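Local coordinates for flagellar motor switch protein FliG (Thermotoga maritima, PDB 3AJC) that probably forms part of the switch complex at the base of the flagellar basal body, which helps determine the direction of flagellar rotation, at residues L102-T105 with T106-I110; A122-I125 with R126-M129; E168-F171 with K172-K176. One frame throughout, in Å; residues are numbered along the deposited sequence.

Contact 1 of 3, residues L102-T105 with T106-I110; sequences LDRT and TEKKI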
ATOM      1  N   LEU A 102      -9.373   4.281   3.507  1.00 26.53           N
ATOM      2  CA  LEU A 102     -10.256   5.407   3.790  1.00 26.59           C
ATOM      3  C   LEU A 102     -11.481   5.229   2.913  1.00 27.16           C
ATOM      4  O   LEU A 102     -11.462   4.439   1.968  1.00 29.20           O
ATOM      5  CB  LEU A 102      -9.597   6.743   3.413  1.00 25.27           C
ATOM      6  CG  LEU A 102      -8.691   7.512   4.386  1.00 27.39           C
ATOM      7  CD1 LEU A 102      -8.173   8.797   3.688  1.00 21.56           C
ATOM      8  CD2 LEU A 102      -9.462   7.870   5.650  1.00 23.05           C
ATOM      9  N   ASP A 103     -12.548   5.950   3.228  1.00 28.19           N
ATOM     10  CA  ASP A 103     -13.732   5.901   2.396  1.00 31.56           C
ATOM     11  C   ASP A 103     -13.287   6.654   1.143  1.00 34.10           C
ATOM     12  O   ASP A 103     -12.481   7.585   1.227  1.00 32.36           O
ATOM     13  CB  ASP A 103     -14.904   6.634   3.061  1.00 31.16           C
ATOM     14  CG  ASP A 103     -14.584   8.083   3.385  1.00 35.24           C
ATOM     15  OD1 ASP A 103     -13.766   8.326   4.304  1.00 38.46           O
ATOM     16  OD2 ASP A 103     -15.139   8.986   2.719  1.00 36.94           O
ATOM     17  N   ARG A 104     -13.808   6.249  -0.009  1.00 36.35           N
ATOM     18  CA  ARG A 104     -13.477   6.870  -1.288  1.00 39.03           C
ATOM     19  C   ARG A 104     -13.495   8.396  -1.274  1.00 38.73           C
ATOM     20  O   ARG A 104     -12.551   9.042  -1.729  1.00 37.94           O
ATOM     21  CB  ARG A 104     -14.448   6.380  -2.361  1.00 43.00           C
ATOM     22  CG  ARG A 104     -13.792   6.028  -3.674  1.00 49.46           C
ATOM     23  CD  ARG A 104     -14.384   4.733  -4.163  1.00 55.01           C
ATOM     24  NE  ARG A 104     -14.297   3.732  -3.103  1.00 59.90           N
ATOM     25  CZ  ARG A 104     -14.952   2.576  -3.103  1.00 59.66           C
ATOM     26  NH1 ARG A 104     -15.753   2.263  -4.113  1.00 61.27           N
ATOM     27  NH2 ARG A 104     -14.806   1.739  -2.087  1.00 57.91           N
ATOM     28  N   THR A 105     -14.582   8.964  -0.767  1.00 37.89           N
ATOM     29  CA  THR A 105     -14.747  10.408  -0.703  1.00 38.00           C
ATOM     30  C   THR A 105     -13.590  11.109  -0.006  1.00 37.49           C
ATOM     31  O   THR A 105     -12.937  11.968  -0.591  1.00 38.51           O
ATOM     32  CB  THR A 105     -16.053  10.773   0.017  1.00 39.63           C
ATOM     33  OG1 THR A 105     -17.159  10.190  -0.688  1.00 41.56           O
ATOM     34  CG2 THR A 105     -16.224  12.288   0.077  1.00 37.15           C
ATOM     35  N   THR A 106     -13.339  10.753   1.247  1.00 35.62           N
ATOM     36  CA  THR A 106     -12.248  11.372   1.978  1.00 34.45           C
ATOM     37  C   THR A 106     -10.912  11.168   1.246  1.00 33.03           C
ATOM     38  O   THR A 106     -10.126  12.100   1.143  1.00 34.15           O
ATOM     39  CB  THR A 106     -12.141  10.805   3.415  1.00 34.07           C
ATOM     40  OG1 THR A 106     -13.360  11.053   4.120  1.00 36.17           O
ATOM     41  CG2 THR A 106     -11.028  11.469   4.169  1.00 30.51           C
ATOM     42  N   GLU A 107     -10.670   9.960   0.734  1.00 31.28           N
ATOM     43  CA  GLU A 107      -9.429   9.644   0.024  1.00 31.03           C
ATOM     44  C   GLU A 107      -9.235  10.570  -1.178  1.00 32.94           C
ATOM     45  O   GLU A 107      -8.135  11.092  -1.407  1.00 27.12           O
ATOM     46  CB  GLU A 107      -9.449   8.174  -0.419  1.00 30.85           C
ATOM     47  CG  GLU A 107      -8.166   7.624  -1.034  1.00 32.81           C
ATOM     48  CD  GLU A 107      -7.955   8.084  -2.465  1.00 36.78           C
ATOM     49  OE1 GLU A 107      -8.948   8.125  -3.223  1.00 37.52           O
ATOM     50  OE2 GLU A 107      -6.802   8.395  -2.834  1.00 38.75           O
ATOM     51  N   LYS A 108     -10.315  10.784  -1.928  1.00 35.11           N
ATOM     52  CA  LYS A 108     -10.295  11.647  -3.105  1.00 37.99           C
ATOM     53  C   LYS A 108      -9.974  13.092  -2.744  1.00 38.28           C
ATOM     54  O   LYS A 108      -9.241  13.763  -3.462  1.00 38.88           O
ATOM     55  CB  LYS A 108     -11.642  11.604  -3.815  1.00 40.10           C
ATOM     56  CG  LYS A 108     -11.609  10.964  -5.184  1.00 46.35           C
ATOM     57  CD  LYS A 108     -11.289   9.472  -5.129  1.00 50.17           C
ATOM     58  CE  LYS A 108     -11.528   8.822  -6.490  1.00 51.87           C
ATOM     59  NZ  LYS A 108     -11.199   7.380  -6.486  1.00 55.87           N
ATOM     60  N   LYS A 109     -10.521  13.573  -1.634  1.00 38.00           N
ATOM     61  CA  LYS A 109     -10.263  14.945  -1.202  1.00 38.12           C
ATOM     62  C   LYS A 109      -8.793  15.144  -0.808  1.00 36.62           C
ATOM     63  O   LYS A 109      -8.186  16.168  -1.124  1.00 35.43           O
ATOM     64  CB  LYS A 109     -11.155  15.304  -0.014  1.00 40.55           C
ATOM     65  CG  LYS A 109     -12.648  15.330  -0.320  1.00 47.02           C
ATOM     66  CD  LYS A 109     -13.431  15.724   0.930  1.00 49.18           C
ATOM     67  CE  LYS A 109     -14.900  15.938   0.639  1.00 50.91           C
ATOM     68  NZ  LYS A 109     -15.593  16.455   1.860  1.00 55.14           N
ATOM     69  N   ILE A 110      -8.225  14.173  -0.104  1.00 34.21           N
ATOM     70  CA  ILE A 110      -6.833  14.280   0.307  1.00 32.99           C
ATOM     71  C   ILE A 110      -5.890  14.204  -0.900  1.00 34.15           C
ATOM     72  O   ILE A 110      -4.883  14.919  -0.969  1.00 30.62           O
ATOM     73  CB  ILE A 110      -6.455  13.158   1.296  1.00 31.19           C
ATOM     74  CG1 ILE A 110      -7.223  13.348   2.613  1.00 31.86           C
ATOM     75  CG2 ILE A 110      -4.951  13.148   1.509  1.00 29.44           C
ATOM     76  CD1 ILE A 110      -6.961  12.275   3.667  1.00 26.08           C
TER
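Asp103 reaches over the start of helix 104-117 and takes hold of Thr106 by both of its carboxylate oxygens, a worked example of a side chain capping the first turn of a helix. The polar bonds come first. OD2 of Asp103 accepts from Thr106 N at 2.9 Å in a nearly straight bond, although the donor stands above the carboxylate plane, 51° out of it. Asp103 OD1 receives the Thr106 OG1 hydroxyl at 2.8 Å on its syn lone pair, so one residue engages both oxygens and fixes the rotation of the group. The first torsion of Asp103 (57°) sets CG between its own backbone N and carbonyl carbon, which folds the carboxylate back over the opening turn. The backbone then takes over: Glu107 N donates to Asp103 O at 3.0 Å, Lys108 N to Arg104 O, and Lys109 N to Thr105 O.

Apolar contacts lie along another flank. The CD1 branch of Leu102 meets Ile110 CD1 at 3.7 Å and Thr106 CG2 at 3.9 Å, crossing both side chains at about a right angle. Ile110 continues inward onto Thr53 and Leu56 of helix 49-60 and onto Met99 of helix 92-100. On the solvent side, Lys109 runs beside Thr105, its CE 3.9 Å from Thr105 CG2, both pointing the same way.

Together these features make a classical aspartate N-cap, with the preceding leucine folded against the buried side of the helix it introduces, within the all-helical scaffold of FliG.

Contact 2 of 3, residues A122-I125 with R126-M129; sequences ADEI and RRRM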
ATOM      1  N   ALA A 122       2.262  13.150  -4.175  1.00 39.08           N
ATOM      2  CA  ALA A 122       0.960  12.600  -4.493  1.00 41.36           C
ATOM      3  C   ALA A 122       1.154  11.418  -5.434  1.00 42.59           C
ATOM      4  O   ALA A 122       0.537  10.367  -5.263  1.00 41.73           O
ATOM      5  CB  ALA A 122       0.081  13.666  -5.147  1.00 37.45           C
ATOM      6  N   ASP A 123       2.035  11.596  -6.414  1.00 43.92           N
ATOM      7  CA  ASP A 123       2.309  10.558  -7.395  1.00 45.09           C
ATOM      8  C   ASP A 123       2.984   9.348  -6.762  1.00 43.65           C
ATOM      9  O   ASP A 123       2.740   8.215  -7.164  1.00 43.72           O
ATOM     10  CB  ASP A 123       3.164  11.124  -8.536  1.00 49.74           C
ATOM     11  CG  ASP A 123       3.117  10.260  -9.788  1.00 54.03           C
ATOM     12  OD1 ASP A 123       3.990   9.374  -9.952  1.00 56.03           O
ATOM     13  OD2 ASP A 123       2.193  10.460 -10.606  1.00 55.31           O
ATOM     14  N   GLU A 124       3.831   9.584  -5.769  1.00 41.92           N
ATOM     15  CA  GLU A 124       4.495   8.483  -5.092  1.00 43.28           C
ATOM     16  C   GLU A 124       3.455   7.657  -4.333  1.00 42.27           C
ATOM     17  O   GLU A 124       3.487   6.424  -4.353  1.00 42.42           O
ATOM     18  CB  GLU A 124       5.557   9.015  -4.118  1.00 44.94           C
ATOM     19  CG  GLU A 124       6.906   9.310  -4.770  1.00 50.16           C
ATOM     20  CD  GLU A 124       7.823  10.168  -3.904  1.00 53.81           C
ATOM     21  OE1 GLU A 124       8.044   9.831  -2.715  1.00 55.85           O
ATOM     22  OE2 GLU A 124       8.337  11.183  -4.422  1.00 54.88           O
ATOM     23  N   ILE A 125       2.519   8.344  -3.682  1.00 41.92           N
ATOM     24  CA  ILE A 125       1.479   7.678  -2.895  1.00 39.65           C
ATOM     25  C   ILE A 125       0.503   6.894  -3.770  1.00 38.51           C
ATOM     26  O   ILE A 125       0.173   5.747  -3.483  1.00 36.00           O
ATOM     27  CB  ILE A 125       0.701   8.713  -2.027  1.00 39.11           C
ATOM     28  CG1 ILE A 125       1.678   9.382  -1.047  1.00 37.74           C
ATOM     29  CG2 ILE A 125      -0.437   8.025  -1.265  1.00 34.53           C
ATOM     30  CD1 ILE A 125       1.082  10.454  -0.154  1.00 32.82           C
ATOM     31  N   ARG A 126       0.050   7.523  -4.842  1.00 39.38           N
ATOM     32  CA  ARG A 126      -0.879   6.885  -5.743  1.00 42.14           C
ATOM     33  C   ARG A 126      -0.297   5.573  -6.261  1.00 43.19           C
ATOM     34  O   ARG A 126      -0.937   4.519  -6.158  1.00 42.06           O
ATOM     35  CB  ARG A 126      -1.190   7.823  -6.901  1.00 45.61           C
ATOM     36  CG  ARG A 126      -2.355   7.383  -7.760  1.00 50.10           C
ATOM     37  CD  ARG A 126      -2.521   8.286  -8.964  1.00 54.44           C
ATOM     38  NE  ARG A 126      -1.303   9.036  -9.264  1.00 61.03           N
ATOM     39  CZ  ARG A 126      -0.990  10.207  -8.711  1.00 63.37           C
ATOM     40  NH1 ARG A 126      -1.808  10.765  -7.825  1.00 64.55           N
ATOM     41  NH2 ARG A 126       0.137  10.823  -9.046  1.00 64.33           N
ATOM     42  N   ARG A 127       0.917   5.632  -6.806  1.00 42.44           N
ATOM     43  CA  ARG A 127       1.552   4.426  -7.324  1.00 43.77           C
ATOM     44  C   ARG A 127       1.768   3.375  -6.236  1.00 42.51           C
ATOM     45  O   ARG A 127       1.748   2.182  -6.514  1.00 41.80           O
ATOM     46  CB  ARG A 127       2.875   4.768  -8.027  1.00 45.79           C
ATOM     47  CG  ARG A 127       2.657   5.410  -9.407  1.00 49.09           C
ATOM     48  CD  ARG A 127       3.955   5.636 -10.193  1.00 51.92           C
ATOM     49  NE  ARG A 127       4.834   6.625  -9.565  1.00 53.92           N
ATOM     50  CZ  ARG A 127       5.794   6.336  -8.690  1.00 54.01           C
ATOM     51  NH1 ARG A 127       6.019   5.080  -8.332  1.00 55.15           N
ATOM     52  NH2 ARG A 127       6.522   7.308  -8.161  1.00 54.02           N
ATOM     53  N   ARG A 128       1.963   3.812  -4.997  1.00 40.47           N
ATOM     54  CA  ARG A 128       2.151   2.865  -3.904  1.00 39.67           C
ATOM     55  C   ARG A 128       0.821   2.273  -3.430  1.00 36.89           C
ATOM     56  O   ARG A 128       0.807   1.322  -2.651  1.00 35.34           O
ATOM     57  CB  ARG A 128       2.854   3.537  -2.724  1.00 42.59           C
ATOM     58  CG  ARG A 128       4.354   3.611  -2.867  1.00 50.19           C
ATOM     59  CD  ARG A 128       4.937   2.215  -2.987  1.00 53.02           C
ATOM     60  NE  ARG A 128       6.394   2.228  -2.936  1.00 58.69           N
ATOM     61  CZ  ARG A 128       7.101   2.639  -1.889  1.00 60.30           C
ATOM     62  NH1 ARG A 128       6.486   3.075  -0.799  1.00 63.78           N
ATOM     63  NH2 ARG A 128       8.426   2.613  -1.930  1.00 63.26           N
ATOM     64  N   MET A 129      -0.286   2.838  -3.904  1.00 34.51           N
ATOM     65  CA  MET A 129      -1.628   2.378  -3.525  1.00 35.28           C
ATOM     66  C   MET A 129      -2.117   1.151  -4.305  1.00 33.74           C
ATOM     67  O   MET A 129      -3.139   0.556  -3.969  1.00 33.71           O
ATOM     68  CB  MET A 129      -2.641   3.517  -3.701  1.00 31.34           C
ATOM     69  CG  MET A 129      -2.636   4.539  -2.569  1.00 32.72           C
ATOM     70  SD  MET A 129      -3.710   5.943  -2.922  1.00 32.72           S
ATOM     71  CE  MET A 129      -5.368   5.189  -2.689  1.00 31.99           C
TER
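Asp123 faces two arginines on the next turn of helix 119-128, and its carboxylate is shared between them. Arg126 lays its guanidinium back along the helix, one face over the carbonyl oxygens of Ala122 and Asp123, while its side chain also packs on Met111 of helix 104-117. Asp123 OD2 meets the in-plane edge of this group at NH2, a salt bridge whose exact length is doubtful because that nitrogen sits too close to a neighbour in the model. With CG placed opposite the backbone N (chi1 -162°), the carboxylate leans toward both partners. Asp123 OD1 accepts from Arg127 NE at 2.9 Å, in the guanidinium plane, the two flat groups turned 47° apart.

This is an i to i+3 and i+4 salt-bridge network on a partly exposed flank of the helix, in the FliG C-terminal domain family. Arg127 also pairs through NH1 with Glu213, so an alanine here would probably cost Glu213 that pairing and leave the Asp123 carboxylate, of its two bridges, the less certain one to Arg126.

Ile125 belongs to the inward flank. Its CG2 approaches Met129 SD at 4.2 Å, and the side chain also packs on Leu56 and Ala60 of helix 49-60 and on Leu114.

Contact 3 of 3, residues E168-F171 with K172-K176; sequences EKIF and KNMSK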
ATOM      1  N   GLU A 168      -9.118 -15.217 -14.310  1.00 41.63           N
ATOM      2  CA  GLU A 168      -9.361 -15.305 -15.739  1.00 44.76           C
ATOM      3  C   GLU A 168      -8.539 -14.333 -16.578  1.00 43.75           C
ATOM      4  O   GLU A 168      -7.861 -14.747 -17.519  1.00 44.56           O
ATOM      5  CB  GLU A 168     -10.851 -15.110 -16.033  1.00 47.92           C
ATOM      6  CG  GLU A 168     -11.626 -16.415 -16.087  1.00 55.80           C
ATOM      7  CD  GLU A 168     -11.226 -17.276 -17.285  1.00 60.16           C
ATOM      8  OE1 GLU A 168     -12.026 -17.390 -18.240  1.00 63.41           O
ATOM      9  OE2 GLU A 168     -10.108 -17.835 -17.277  1.00 62.68           O
ATOM     10  N   LYS A 169      -8.580 -13.049 -16.249  1.00 42.61           N
ATOM     11  CA  LYS A 169      -7.822 -12.092 -17.042  1.00 43.09           C
ATOM     12  C   LYS A 169      -6.324 -12.417 -17.081  1.00 42.48           C
ATOM     13  O   LYS A 169      -5.650 -12.143 -18.079  1.00 40.95           O
ATOM     14  CB  LYS A 169      -8.041 -10.661 -16.542  1.00 43.85           C
ATOM     15  CG  LYS A 169      -7.505  -9.626 -17.526  1.00 45.46           C
ATOM     16  CD  LYS A 169      -7.976  -8.215 -17.222  1.00 48.09           C
ATOM     17  CE  LYS A 169      -7.581  -7.262 -18.352  1.00 48.91           C
ATOM     18  NZ  LYS A 169      -7.917  -5.836 -18.071  1.00 51.42           N
ATOM     19  N   ILE A 170      -5.802 -12.999 -16.006  1.00 39.55           N
ATOM     20  CA  ILE A 170      -4.392 -13.360 -15.977  1.00 39.80           C
ATOM     21  C   ILE A 170      -4.156 -14.570 -16.877  1.00 42.14           C
ATOM     22  O   ILE A 170      -3.242 -14.575 -17.707  1.00 40.12           O
ATOM     23  CB  ILE A 170      -3.912 -13.707 -14.548  1.00 35.90           C
ATOM     24  CG1 ILE A 170      -3.752 -12.423 -13.734  1.00 35.56           C
ATOM     25  CG2 ILE A 170      -2.583 -14.470 -14.611  1.00 33.98           C
ATOM     26  CD1 ILE A 170      -3.415 -12.647 -12.285  1.00 31.91           C
ATOM     27  N   PHE A 171      -4.994 -15.588 -16.708  1.00 44.39           N
ATOM     28  CA  PHE A 171      -4.882 -16.806 -17.494  1.00 47.05           C
ATOM     29  C   PHE A 171      -4.957 -16.563 -18.995  1.00 45.68           C
ATOM     30  O   PHE A 171      -4.073 -16.989 -19.729  1.00 47.18           O
ATOM     31  CB  PHE A 171      -5.960 -17.811 -17.091  1.00 51.22           C
ATOM     32  CG  PHE A 171      -5.459 -19.218 -17.030  1.00 55.89           C
ATOM     33  CD1 PHE A 171      -4.669 -19.630 -15.962  1.00 56.82           C
ATOM     34  CD2 PHE A 171      -5.711 -20.112 -18.069  1.00 57.72           C
ATOM     35  CE1 PHE A 171      -4.123 -20.906 -15.928  1.00 57.89           C
ATOM     36  CE2 PHE A 171      -5.169 -21.394 -18.045  1.00 59.32           C
ATOM     37  CZ  PHE A 171      -4.371 -21.787 -16.967  1.00 58.79           C
ATOM     38  N   LYS A 172      -5.987 -15.872 -19.464  1.00 44.76           N
ATOM     39  CA  LYS A 172      -6.085 -15.649 -20.899  1.00 46.86           C
ATOM     40  C   LYS A 172      -4.923 -14.831 -21.466  1.00 46.26           C
ATOM     41  O   LYS A 172      -4.820 -14.645 -22.677  1.00 46.83           O
ATOM     42  CB  LYS A 172      -7.432 -15.006 -21.262  1.00 47.97           C
ATOM     43  CG  LYS A 172      -7.689 -13.584 -20.787  1.00 50.29           C
ATOM     44  CD  LYS A 172      -9.127 -13.206 -21.188  1.00 54.87           C
ATOM     45  CE  LYS A 172      -9.574 -11.827 -20.694  1.00 55.80           C
ATOM     46  NZ  LYS A 172      -8.983 -10.666 -21.420  1.00 57.73           N
ATOM     47  N   ASN A 173      -4.031 -14.373 -20.593  1.00 45.30           N
ATOM     48  CA  ASN A 173      -2.886 -13.579 -21.024  1.00 43.12           C
ATOM     49  C   ASN A 173      -1.535 -14.279 -20.881  1.00 42.28           C
ATOM     50  O   ASN A 173      -0.491 -13.663 -21.085  1.00 43.05           O
ATOM     51  CB  ASN A 173      -2.864 -12.250 -20.262  1.00 44.28           C
ATOM     52  CG  ASN A 173      -3.757 -11.188 -20.904  1.00 45.83           C
ATOM     53  OD1 ASN A 173      -3.456 -10.684 -21.987  1.00 46.03           O
ATOM     54  ND2 ASN A 173      -4.858 -10.851 -20.236  1.00 42.82           N
ATOM     55  N   MET A 174      -1.552 -15.563 -20.540  1.00 41.48           N
ATOM     56  CA  MET A 174      -0.315 -16.330 -20.387  1.00 40.60           C
ATOM     57  C   MET A 174      -0.003 -17.146 -21.636  1.00 40.13           C
ATOM     58  O   MET A 174      -0.895 -17.429 -22.441  1.00 39.01           O
ATOM     59  CB  MET A 174      -0.432 -17.298 -19.216  1.00 40.70           C
ATOM     60  CG  MET A 174      -0.708 -16.671 -17.873  1.00 42.50           C
ATOM     61  SD  MET A 174      -0.787 -17.967 -16.639  1.00 45.78           S
ATOM     62  CE  MET A 174      -2.274 -17.592 -15.845  1.00 48.32           C
ATOM     63  N   SER A 175       1.263 -17.528 -21.797  1.00 39.19           N
ATOM     64  CA  SER A 175       1.641 -18.357 -22.933  1.00 38.54           C
ATOM     65  C   SER A 175       1.076 -19.740 -22.608  1.00 38.65           C
ATOM     66  O   SER A 175       0.944 -20.111 -21.430  1.00 38.00           O
ATOM     67  CB  SER A 175       3.164 -18.439 -23.072  1.00 37.36           C
ATOM     68  OG  SER A 175       3.753 -19.136 -21.976  1.00 40.86           O
ATOM     69  N   LYS A 176       0.734 -20.496 -23.642  1.00 36.62           N
ATOM     70  CA  LYS A 176       0.190 -21.830 -23.447  1.00 36.05           C
ATOM     71  C   LYS A 176       1.097 -22.674 -22.568  1.00 33.20           C
ATOM     72  O   LYS A 176       0.623 -23.405 -21.698  1.00 33.79           O
ATOM     73  CB  LYS A 176      -0.018 -22.518 -24.801  1.00 40.00           C
ATOM     74  CG  LYS A 176      -1.278 -22.092 -25.544  1.00 41.05           C
ATOM     75  CD  LYS A 176      -2.524 -22.679 -24.883  1.00 46.17           C
ATOM     76  CE  LYS A 176      -3.802 -22.241 -25.594  1.00 49.92           C
ATOM     77  NZ  LYS A 176      -5.032 -22.778 -24.934  1.00 54.54           N
TER
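Met174 folds back from the loop beneath the last turn of helix 164-171, between Ile170 and Phe171, and this is the crowded half of the contact. Its SD lies 4.9 Å from the centroid of the Phe171 ring, 34° off the ring normal, an oblique Met-aromatic contact. The methyl end is turned toward Ile170 CG2 and the ring, although the exact place of CE is doubtful. Leu182 of helix 176-187 touches both Phe171 and Met174, while Leu155 and Leu147 meet Met174 from two further helices.

Tight in another sense is Asn173. Its ND2 donates to Lys169 O at 2.6 Å, in the carbonyl plane and almost straight, while OD1 is engaged by Gln144; bonded through both atoms, the amide is fixed in its rotation about CB-CG. A type I turn from Phe171 to Met174 is closed by Met174 N on Phe171 O at 3.0 Å, the donor standing above the carbonyl plane.

The solvent side is looser. Lys172, its CG swung between backbone N and carbonyl carbon (chi1 67°), trails back past the carbonyl of Glu168, and its ammonium makes a long, weak ion pair with Asp140. Lys169, by contrast, is tied by its NZ to Leu138 O.

At this helix end in the FliG C-terminal domain, an asparagine amide and a turn N-H satisfy final-turn carbonyls, letting the chain turn toward helix 176-187 while methionine keeps an apolar group against Ile170 and Phe171.

How the contacts relate
All three contacts are local, each confined to a single continuous stretch, so none closes a long loop; they follow one another in series and neither nest nor cross. From the N terminus, contact 1 starts helix 104-117 and contact 2 lies on the next helix, 119-128. These two touch by packing, Glu107 OE2 lying 3.5 Å from Met129 CE, and both lean on helices 49-60 and 92-100, uniting four helices in one body. Contact 3 marks the exit from helix 164-171 toward helix 176-187, in a separate helical body; its centre is about 28 Å from that of contact 2, although both belong to the FliG C-terminal domain family.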